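Local coordinates for aggregation suppressing protein (PDB 4ZJ9) that probably acts as a small heat shock chaperone that keeps other proteins from aggregating under stress, at residues Tyr47-Arg52 with Tyr57-Ser62; Leu71-Val76 with Asn120-Glu125. All blocks are in the same frame, centred on the assembly; numbering follows the deposited sequence.

Interaction 1 of 2, residues Tyr47-Arg52 with Tyr57-Ser62; sequences YDLQKR and YLLTVS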
loop_
_atom_site.group_PDB
_atom_site.type_symbol
_atom_site.label_atom_id
_atom_site.label_comp_id
_atom_site.label_asym_id
_atom_site.label_seq_id
_atom_site.Cartn_x
_atom_site.Cartn_y
_atom_site.Cartn_z
ATOM N N TYR A 47 7.863 -1.171 -7.471
ATOM C CA TYR A 47 8.634 -2.121 -6.729
ATOM C C TYR A 47 10.045 -1.581 -6.432
ATOM O O TYR A 47 10.539 -0.596 -7.036
ATOM C CB TYR A 47 8.669 -3.505 -7.434
ATOM C CG TYR A 47 9.483 -3.519 -8.731
ATOM C CD1 TYR A 47 8.899 -3.222 -9.947
ATOM C CD2 TYR A 47 10.857 -3.853 -8.726
ATOM C CE1 TYR A 47 9.649 -3.186 -11.121
ATOM C CE2 TYR A 47 11.608 -3.865 -9.898
ATOM C CZ TYR A 47 11.008 -3.504 -11.087
ATOM O OH TYR A 47 11.755 -3.541 -12.246
ATOM N N ASP A 48 10.693 -2.249 -5.499
ATOM C CA ASP A 48 12.056 -1.990 -5.157
ATOM C C ASP A 48 12.741 -3.322 -5.331
ATOM O O ASP A 48 12.148 -4.390 -5.111
ATOM C CB ASP A 48 12.213 -1.644 -3.689
ATOM C CG ASP A 48 11.745 -0.232 -3.339
ATOM O OD1 ASP A 48 11.525 0.635 -4.246
ATOM O OD2 ASP A 48 11.570 -0.019 -2.128
ATOM N N LEU A 49 14.036 -3.256 -5.634
ATOM C CA LEU A 49 14.857 -4.457 -5.691
ATOM C C LEU A 49 16.120 -4.175 -4.977
ATOM O O LEU A 49 16.839 -3.199 -5.304
ATOM C CB LEU A 49 15.111 -4.866 -7.159
ATOM C CG LEU A 49 15.869 -6.179 -7.339
ATOM C CD1 LEU A 49 15.091 -7.393 -6.826
ATOM C CD2 LEU A 49 16.169 -6.271 -8.834
ATOM N N GLN A 50 16.379 -4.956 -3.955
ATOM C CA GLN A 50 17.599 -4.789 -3.227
ATOM C C GLN A 50 18.450 -6.027 -3.270
ATOM O O GLN A 50 17.962 -7.124 -3.481
ATOM C CB GLN A 50 17.275 -4.520 -1.744
ATOM C CG GLN A 50 16.596 -3.198 -1.511
ATOM C CD GLN A 50 15.880 -3.175 -0.142
ATOM O OE1 GLN A 50 14.718 -3.452 -0.058
ATOM N NE2 GLN A 50 16.623 -2.919 0.919
ATOM N N LYS A 51 19.744 -5.818 -3.065
ATOM C CA LYS A 51 20.780 -6.856 -2.987
ATOM C C LYS A 51 21.272 -6.856 -1.487
ATOM O O LYS A 51 21.934 -5.904 -1.064
ATOM C CB LYS A 51 21.867 -6.487 -4.022
ATOM C CG LYS A 51 22.970 -7.495 -4.299
ATOM C CD LYS A 51 23.819 -7.078 -5.541
ATOM C CE LYS A 51 24.454 -5.671 -5.388
ATOM N NZ LYS A 51 25.512 -5.281 -6.393
ATOM N N ARG A 52 20.888 -7.861 -0.686
ATOM C CA ARG A 52 21.296 -7.927 0.738
ATOM C C ARG A 52 22.775 -8.289 0.831
ATOM O O ARG A 52 23.466 -7.882 1.755
ATOM C CB ARG A 52 20.472 -8.955 1.517
ATOM C CG ARG A 52 18.965 -8.733 1.513
ATOM N N TYR A 57 18.708 -11.467 -2.905
ATOM C CA TYR A 57 17.966 -10.320 -3.355
ATOM C C TYR A 57 16.674 -10.204 -2.532
ATOM O O TYR A 57 16.192 -11.153 -2.012
ATOM C CB TYR A 57 17.646 -10.448 -4.842
ATOM C CG TYR A 57 18.859 -10.600 -5.728
ATOM C CD1 TYR A 57 19.395 -11.864 -6.024
ATOM C CD2 TYR A 57 19.477 -9.490 -6.265
ATOM C CE1 TYR A 57 20.529 -11.991 -6.823
ATOM C CE2 TYR A 57 20.593 -9.607 -7.072
ATOM C CZ TYR A 57 21.127 -10.846 -7.346
ATOM O OH TYR A 57 22.244 -10.884 -8.140
ATOM N N LEU A 58 16.159 -8.993 -2.405
ATOM C CA LEU A 58 14.849 -8.739 -1.808
ATOM C C LEU A 58 14.053 -7.923 -2.777
ATOM O O LEU A 58 14.443 -6.827 -3.141
ATOM C CB LEU A 58 14.920 -8.058 -0.460
ATOM C CG LEU A 58 13.522 -7.790 0.158
ATOM C CD1 LEU A 58 12.860 -9.064 0.671
ATOM C CD2 LEU A 58 13.586 -6.739 1.273
ATOM N N LEU A 59 12.938 -8.489 -3.205
ATOM C CA LEU A 59 12.009 -7.804 -4.067
ATOM C C LEU A 59 10.866 -7.314 -3.200
ATOM O O LEU A 59 10.266 -8.077 -2.413
ATOM C CB LEU A 59 11.471 -8.783 -5.123
ATOM C CG LEU A 59 10.314 -8.254 -5.939
ATOM C CD1 LEU A 59 10.779 -7.125 -6.838
ATOM C CD2 LEU A 59 9.755 -9.436 -6.715
ATOM N N THR A 60 10.561 -6.040 -3.320
ATOM C CA THR A 60 9.408 -5.475 -2.622
ATOM C C THR A 60 8.428 -4.903 -3.614
ATOM O O THR A 60 8.762 -3.992 -4.392
ATOM C CB THR A 60 9.911 -4.337 -1.646
ATOM O OG1 THR A 60 10.789 -4.945 -0.702
ATOM C CG2 THR A 60 8.781 -3.711 -0.892
ATOM N N VAL A 61 7.195 -5.409 -3.578
ATOM C CA VAL A 61 6.179 -4.909 -4.470
ATOM C C VAL A 61 5.106 -4.172 -3.655
ATOM O O VAL A 61 4.624 -4.678 -2.652
ATOM C CB VAL A 61 5.531 -6.060 -5.249
ATOM C CG1 VAL A 61 4.597 -5.526 -6.337
ATOM C CG2 VAL A 61 6.611 -6.899 -5.882
ATOM N N SER A 62 4.754 -2.970 -4.128
ATOM C CA SER A 62 3.718 -2.127 -3.475
ATOM C C SER A 62 2.334 -2.646 -3.907
ATOM O O SER A 62 1.994 -2.550 -5.080
ATOM C CB SER A 62 3.824 -0.661 -3.865
ATOM O OG SER A 62 2.843 0.124 -3.114
HETATM O O HOH W 1 13.280 -4.515 -1.973
#

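Interaction 2 of 2, residues Leu71-Val76 with Asn120-Glu125; sequences LEIETV and NNAKLE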
loop_
_atom_site.group_PDB
_atom_site.type_symbol
_atom_site.label_atom_id
_atom_site.label_comp_id
_atom_site.label_asym_id
_atom_site.label_seq_id
_atom_site.Cartn_x
_atom_site.Cartn_y
_atom_site.Cartn_z
ATOM N N LEU A 71 -3.071 -12.872 -4.924
ATOM C CA LEU A 71 -1.668 -12.792 -5.286
ATOM C C LEU A 71 -1.071 -14.152 -5.487
ATOM O O LEU A 71 -1.328 -15.055 -4.696
ATOM C CB LEU A 71 -0.864 -11.987 -4.235
ATOM C CG LEU A 71 -1.239 -10.515 -4.067
ATOM C CD1 LEU A 71 -0.595 -9.885 -2.821
ATOM C CD2 LEU A 71 -0.885 -9.730 -5.322
ATOM N N GLU A 72 -0.257 -14.301 -6.528
ATOM C CA GLU A 72 0.405 -15.565 -6.774
ATOM C C GLU A 72 1.800 -15.372 -7.215
ATOM O O GLU A 72 2.121 -14.376 -7.850
ATOM C CB GLU A 72 -0.413 -16.384 -7.729
ATOM C CG GLU A 72 -1.425 -17.154 -6.888
ATOM C CD GLU A 72 -2.301 -18.097 -7.641
ATOM O OE1 GLU A 72 -1.825 -18.730 -8.621
ATOM O OE2 GLU A 72 -3.464 -18.205 -7.198
ATOM N N ILE A 73 2.673 -16.237 -6.711
ATOM C CA ILE A 73 4.049 -16.216 -7.080
ATOM C C ILE A 73 4.329 -17.608 -7.549
ATOM O O ILE A 73 3.808 -18.577 -6.971
ATOM C CB ILE A 73 5.020 -15.791 -5.952
ATOM C CG1 ILE A 73 4.930 -16.722 -4.758
ATOM C CG2 ILE A 73 4.664 -14.418 -5.415
ATOM C CD1 ILE A 73 6.032 -16.488 -3.751
ATOM N N GLU A 74 5.070 -17.707 -8.649
ATOM C CA GLU A 74 5.434 -19.015 -9.172
ATOM C C GLU A 74 6.735 -18.827 -9.925
ATOM O O GLU A 74 7.010 -17.745 -10.477
ATOM C CB GLU A 74 4.343 -19.592 -10.073
ATOM C CG GLU A 74 4.416 -19.081 -11.505
ATOM C CD GLU A 74 3.156 -19.357 -12.323
ATOM O OE1 GLU A 74 2.632 -20.501 -12.268
ATOM O OE2 GLU A 74 2.706 -18.413 -13.026
ATOM N N THR A 75 7.553 -19.870 -9.879
ATOM C CA THR A 75 8.828 -19.926 -10.601
ATOM C C THR A 75 8.557 -20.868 -11.798
ATOM O O THR A 75 8.117 -21.979 -11.621
ATOM C CB THR A 75 9.931 -20.456 -9.656
ATOM O OG1 THR A 75 9.368 -21.480 -8.828
ATOM C CG2 THR A 75 10.427 -19.375 -8.680
ATOM N N VAL A 76 8.749 -20.380 -13.007
ATOM C CA VAL A 76 8.467 -21.118 -14.209
ATOM C C VAL A 76 9.539 -20.835 -15.270
ATOM O O VAL A 76 9.733 -19.694 -15.682
ATOM C CB VAL A 76 7.073 -20.733 -14.702
ATOM C CG1 VAL A 76 6.978 -20.732 -16.223
ATOM C CG2 VAL A 76 6.057 -21.669 -14.087
ATOM N N ASN A 120 12.615 -17.984 -1.322
ATOM C CA ASN A 120 12.592 -18.600 0.027
ATOM C C ASN A 120 11.278 -18.349 0.738
ATOM O O ASN A 120 10.653 -19.293 1.221
ATOM C CB ASN A 120 13.815 -18.194 0.877
ATOM C CG ASN A 120 15.064 -18.993 0.496
ATOM N N ASN A 121 10.846 -17.094 0.775
ATOM C CA ASN A 121 9.479 -16.764 1.221
ATOM C C ASN A 121 8.934 -15.556 0.500
ATOM O O ASN A 121 9.724 -14.733 -0.099
ATOM C CB ASN A 121 9.383 -16.541 2.753
ATOM C CG ASN A 121 10.334 -15.470 3.261
ATOM O OD1 ASN A 121 10.361 -14.338 2.755
ATOM N ND2 ASN A 121 11.122 -15.819 4.271
ATOM N N ALA A 122 7.597 -15.474 0.512
ATOM C CA ALA A 122 6.888 -14.241 0.114
ATOM C C ALA A 122 5.930 -13.848 1.234
ATOM O O ALA A 122 5.069 -14.599 1.609
ATOM C CB ALA A 122 6.171 -14.415 -1.181
ATOM N N LYS A 123 6.149 -12.680 1.824
ATOM C CA LYS A 123 5.364 -12.208 2.973
ATOM C C LYS A 123 4.593 -11.006 2.503
ATOM O O LYS A 123 5.138 -10.115 1.888
ATOM C CB LYS A 123 6.292 -11.859 4.098
ATOM C CG LYS A 123 7.223 -13.007 4.501
ATOM C CD LYS A 123 8.098 -12.655 5.699
ATOM C CE LYS A 123 8.644 -13.924 6.369
ATOM N NZ LYS A 123 9.723 -13.611 7.349
ATOM N N LEU A 124 3.327 -10.951 2.829
ATOM C CA LEU A 124 2.511 -9.793 2.549
ATOM C C LEU A 124 2.281 -9.098 3.893
ATOM O O LEU A 124 1.686 -9.694 4.835
ATOM C CB LEU A 124 1.230 -10.263 1.923
ATOM C CG LEU A 124 0.142 -9.246 1.654
ATOM C CD1 LEU A 124 0.632 -8.322 0.519
ATOM C CD2 LEU A 124 -1.135 -9.937 1.249
ATOM N N GLU A 125 2.762 -7.857 4.007
ATOM C CA GLU A 125 2.624 -7.096 5.229
ATOM C C GLU A 125 2.660 -5.633 4.947
ATOM O O GLU A 125 3.441 -5.176 4.128
ATOM C CB GLU A 125 3.772 -7.459 6.208
ATOM C CG GLU A 125 3.682 -6.798 7.616
ATOM C CD GLU A 125 3.021 -7.629 8.758
ATOM O OE1 GLU A 125 1.768 -7.797 8.832
ATOM O OE2 GLU A 125 3.782 -8.096 9.637
#

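Interaction 1 of 2, residues Tyr47-Arg52 with Tyr57-Ser62
Asp48 and Thr60 face each other as a hydrogen-bonded antiparallel pair, joined by Asp48 N to Thr60 O at 2.8 Å and Thr60 N to Asp48 O at 2.9 Å. Two residues along, Gln50 and Leu58 repeat the pattern, with Gln50 N giving a nearly straight bond (175°) to Leu58 O. On the face carrying Gln50, Leu58 and Thr60, a water lies within hydrogen-bonding distance of Gln50 OE1 (2.6 Å), Leu58 O (2.8 Å) and Thr60 OG1, and probably shares its protons among its neighbours. Leu58 O takes Gln50 N and can also take the water. The side chains of Gln50 and Leu58 lie alongside each other; Gln50 OE1 lies 3.7 Å from Leu58 CD2. The carboxylate of Asp48 is engaged elsewhere, its OD1 accepting a hydrogen bond from Ile102 N of the second subunit, a strand of which pairs with Asp48, Leu49 and Gln50.

Packing takes over on the other face. Leu59 turns CG anti to its backbone N (chi1 170°), and CD1 thereby reaches Tyr47 CD2 at 3.8 Å; Phe111 meets the same tyrosine edge-to-face. Leu49 CD1 lies above the neighbouring strand, 4.2 Å from Leu59 CB. Backbone bonds thus hold the strand pairing, while the side chains make one face mixed, largely polar and water-bridged, and the other mainly apolar and aromatic.

Interaction 2 of 2, residues Leu71-Val76 with Asn120-Glu125
Ile73 and Ala122 form the tight end of this contact, where Ile73 CD1 comes to 3.3 Å from Ala122 CB. The two methyls meet at an angle between the strands, at a separation so short that its value is doubtful. Ile73 gets there by placing CG1 between its backbone N and carbonyl carbon (chi1 60°) and then extending CD1 (chi2 170°), while the short side chain of Ala122 lets the backbones come to 8.0 Å between the CA atoms of Ile73 and Ala122. Farther along, the touch is more relaxed: Leu71 CD1 meets Leu124 CD1 at 3.9 Å and Leu124 CD2 at 4.1 Å, the two leucine side chains crossing at about a right angle. Here one methyl of Leu71 rests against the forked end of Leu124.

The strands run in opposite senses but belong to different sheets, and no hydrogen bond links them. Ile73 also packs on Ile82 and Val119, and Val131 supports Ala122, whereas the alternate residues Glu72, Glu74, Lys123 and Glu125 turn their charged ends to solvent. Only 137 Å² is buried between the segments, and none of the four touching residues is fully enclosed. An apolar seam at the mouth of the beta-sandwich results, corresponding to the β4-β8 groove of alpha-crystallin domains that in relatives receives the hydrophobic motif of a C-terminal extension; a similar role here is plausible, since the four side chains present an apolar surface with no hydrogen-bonding groups of their own.

Interaction 1 is at one edge of the four-stranded sheet, and interaction 2 joins that sheet's other edge strand within the chain, 118-125, to strand 71-76 of the second sheet; 56-62 and 128-134 lie between 47-51 and 118-125. Their centres are 12 Å apart, and their nearest atoms about 6 Å, so they do not touch. Val131 bridges the gap, packing on Leu59 of interaction 1 and on Ala122 of interaction 2. Interaction 1 is a hairpin within the sheet, at the dimer interface; interaction 2 spans the two sheets of the sandwich. A bound methylpentanediol, probably from the crystallisation liquor, sits about 4 Å from the side chain of Leu49 in interaction 1.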